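Local coordinates for protein aminotransferase (Streptomyces pactum, PDB 4ZM4) that belongs to the class-III aminotransferases, a family of enzymes that use pyridoxal-5'-phosphate as cofactor, at residues Pro397-Leu402 against Pro415-Pro420. The protein carries 1 engineered substitution. Numbering follows the deposited sequence.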
loop_
_atom_site.group_PDB
_atom_site.type_symbol
_atom_site.label_atom_id
_atom_site.label_comp_id
_atom_site.label_asym_id
_atom_site.label_seq_id
_atom_site.Cartn_x
_atom_site.Cartn_y
_atom_site.Cartn_z
ATOM N N PRO B 397 19.877 -20.956 -16.171
ATOM C CA PRO B 397 19.087 -21.461 -17.301
ATOM C C PRO B 397 18.495 -22.845 -17.074
ATOM O O PRO B 397 17.347 -23.079 -17.464
ATOM C CB PRO B 397 20.097 -21.495 -18.452
ATOM C CG PRO B 397 21.080 -20.407 -18.100
ATOM C CD PRO B 397 21.189 -20.442 -16.602
ATOM N N ARG B 398 19.250 -23.746 -16.443
ATOM C CA ARG B 398 18.713 -25.069 -16.128
ATOM C C ARG B 398 17.605 -24.990 -15.080
ATOM O O ARG B 398 16.615 -25.688 -15.201
ATOM C CB ARG B 398 19.782 -26.054 -15.672
ATOM C CG ARG B 398 20.358 -26.902 -16.789
ATOM C CD ARG B 398 21.295 -28.007 -16.292
ATOM N NE ARG B 398 21.856 -28.751 -17.413
ATOM C CZ ARG B 398 22.840 -28.328 -18.189
ATOM N NH1 ARG B 398 23.466 -27.187 -17.948
ATOM N NH2 ARG B 398 23.213 -29.067 -19.216
ATOM N N HIS B 399 17.743 -24.131 -14.079
ATOM C CA HIS B 399 16.672 -23.992 -13.097
ATOM C C HIS B 399 15.375 -23.482 -13.736
ATOM O O HIS B 399 14.323 -24.065 -13.501
ATOM C CB HIS B 399 17.074 -23.117 -11.898
ATOM C CG HIS B 399 16.307 -23.450 -10.668
ATOM N ND1 HIS B 399 16.695 -24.457 -9.818
ATOM C CD2 HIS B 399 15.140 -22.970 -10.181
ATOM C CE1 HIS B 399 15.821 -24.561 -8.832
ATOM N NE2 HIS B 399 14.866 -23.670 -9.030
ATOM N N ARG B 400 15.467 -22.448 -14.580
ATOM C CA ARG B 400 14.313 -21.970 -15.347
ATOM C C ARG B 400 13.676 -23.103 -16.107
ATOM O O ARG B 400 12.444 -23.212 -16.195
ATOM C CB ARG B 400 14.693 -20.847 -16.332
ATOM C CG ARG B 400 14.991 -19.499 -15.694
ATOM C CD ARG B 400 15.016 -18.322 -16.668
ATOM N NE ARG B 400 13.682 -17.711 -16.768
ATOM C CZ ARG B 400 13.110 -16.933 -15.837
ATOM N NH1 ARG B 400 13.739 -16.630 -14.694
ATOM N NH2 ARG B 400 11.892 -16.448 -16.045
ATOM N N ARG B 401 14.511 -23.942 -16.691
ATOM C CA ARG B 401 14.024 -25.029 -17.537
ATOM C C ARG B 401 13.338 -26.048 -16.661
ATOM O O ARG B 401 12.207 -26.465 -16.945
ATOM C CB ARG B 401 15.192 -25.636 -18.313
ATOM C CG ARG B 401 14.826 -26.490 -19.514
ATOM C CD ARG B 401 15.805 -26.294 -20.652
ATOM N NE ARG B 401 17.213 -26.481 -20.390
ATOM C CZ ARG B 401 17.827 -27.637 -20.215
ATOM N NH1 ARG B 401 17.138 -28.778 -20.133
ATOM N NH2 ARG B 401 19.131 -27.648 -20.070
ATOM N N LEU B 402 13.950 -26.346 -15.517
ATOM C CA LEU B 402 13.319 -27.208 -14.498
ATOM C C LEU B 402 11.944 -26.722 -14.035
ATOM O O LEU B 402 11.042 -27.537 -13.837
ATOM C CB LEU B 402 14.229 -27.367 -13.283
ATOM C CG LEU B 402 13.778 -28.361 -12.225
ATOM C CD1 LEU B 402 13.848 -29.779 -12.780
ATOM C CD2 LEU B 402 14.622 -28.232 -10.965
ATOM N N PRO B 415 10.601 -19.317 -11.206
ATOM C CA PRO B 415 11.693 -19.769 -12.075
ATOM C C PRO B 415 13.096 -19.327 -11.702
ATOM O O PRO B 415 14.056 -19.965 -12.152
ATOM C CB PRO B 415 11.351 -19.186 -13.451
ATOM C CG PRO B 415 10.159 -18.326 -13.264
ATOM C CD PRO B 415 9.518 -18.667 -11.962
ATOM N N ASN B 416 13.216 -18.245 -10.943
ATOM C CA ASN B 416 14.485 -17.773 -10.476
ATOM C C ASN B 416 14.881 -18.602 -9.256
ATOM O O ASN B 416 14.165 -18.662 -8.264
ATOM C CB ASN B 416 14.405 -16.287 -10.131
ATOM C CG ASN B 416 15.745 -15.694 -9.761
ATOM O OD1 ASN B 416 16.682 -16.398 -9.364
ATOM N ND2 ASN B 416 15.855 -14.404 -9.898
ATOM N N ALA B 417 16.037 -19.233 -9.317
ATOM C CA ALA B 417 16.459 -20.118 -8.242
ATOM C C ALA B 417 16.595 -19.421 -6.877
ATOM O O ALA B 417 16.468 -20.059 -5.837
ATOM C CB ALA B 417 17.775 -20.788 -8.634
ATOM N N LEU B 418 16.900 -18.133 -6.888
ATOM C CA LEU B 418 17.083 -17.356 -5.666
ATOM C C LEU B 418 15.775 -16.941 -4.995
ATOM O O LEU B 418 15.794 -16.444 -3.877
ATOM C CB LEU B 418 17.891 -16.108 -5.969
ATOM C CG LEU B 418 19.289 -16.341 -6.560
ATOM C CD1 LEU B 418 19.854 -15.035 -7.050
ATOM C CD2 LEU B 418 20.217 -16.961 -5.548
ATOM N N GLU B 419 14.637 -17.155 -5.640
ATOM C CA GLU B 419 13.354 -16.852 -5.028
ATOM C C GLU B 419 12.862 -18.032 -4.172
ATOM O O GLU B 419 12.729 -19.141 -4.655
ATOM C CB GLU B 419 12.327 -16.520 -6.093
ATOM C CG GLU B 419 12.618 -15.215 -6.826
ATOM C CD GLU B 419 12.436 -14.000 -5.954
ATOM O OE1 GLU B 419 11.844 -14.101 -4.858
ATOM O OE2 GLU B 419 12.914 -12.923 -6.350
ATOM N N PRO B 420 12.571 -17.781 -2.895
ATOM C CA PRO B 420 12.272 -18.888 -1.999
ATOM C C PRO B 420 10.908 -19.577 -2.239
ATOM O O PRO B 420 10.031 -19.016 -2.903
ATOM C CB PRO B 420 12.322 -18.224 -0.620
ATOM C CG PRO B 420 11.936 -16.807 -0.865
ATOM C CD PRO B 420 12.469 -16.467 -2.222
#
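His399 and Arg400, neighbours on helix 396-408, pack through two flat groups against Pro415 and Ala417, where a loop of this class-III aminotransferase enters a type I beta turn; each flat group has an aliphatic carbon over one face. The first is a CH-pi contact: Ala417 CB lies 3.8 Å from the centroid of the His399 ring and 16° off the ring normal, so the methyl sits over the face. Pro415 O approaches the same ring at its edge, in plane, with His399 CD2 3.8 Å from it. In the second, Pro415 CB stands over one face of the Arg400 guanidinium, offset toward the rim and 3.7 Å from Arg400 NH1. The Arg400 chain bends at chi3, which folds the flat group over the proline ring, while its CG passes 3.7 Å from Pro415 O. Contact between the segments thus rests on van der Waals and CH-pi packing; His399 ND1 and Arg400 NH2 find partners outside the two segments. His399 ND1 is hydrogen-bonded to Leu373 N, on strand 368-373, a bond that would limit rotation of the imidazole beneath the methyl, and Arg400 NH2 makes a weak hydrogen bond to Ala36 O.

Within 415-420, two bonds help set the shape. The beta turn, Asn416 to Glu419, is closed by Glu419 N to Asn416 O at 3.1 Å, and it carries the chain from Ala417, packed on the helix, to Glu419, which touches the bound P3B. The contact therefore joins helix 396-408 to the loop that supplies Glu419 to the ligand pocket. An Asx turn overlaps the beta turn: Leu418 N donates to Asn416 OD1 over 3.0 Å, nearly straight at 161°, with the donor 43° out of the carbonyl plane.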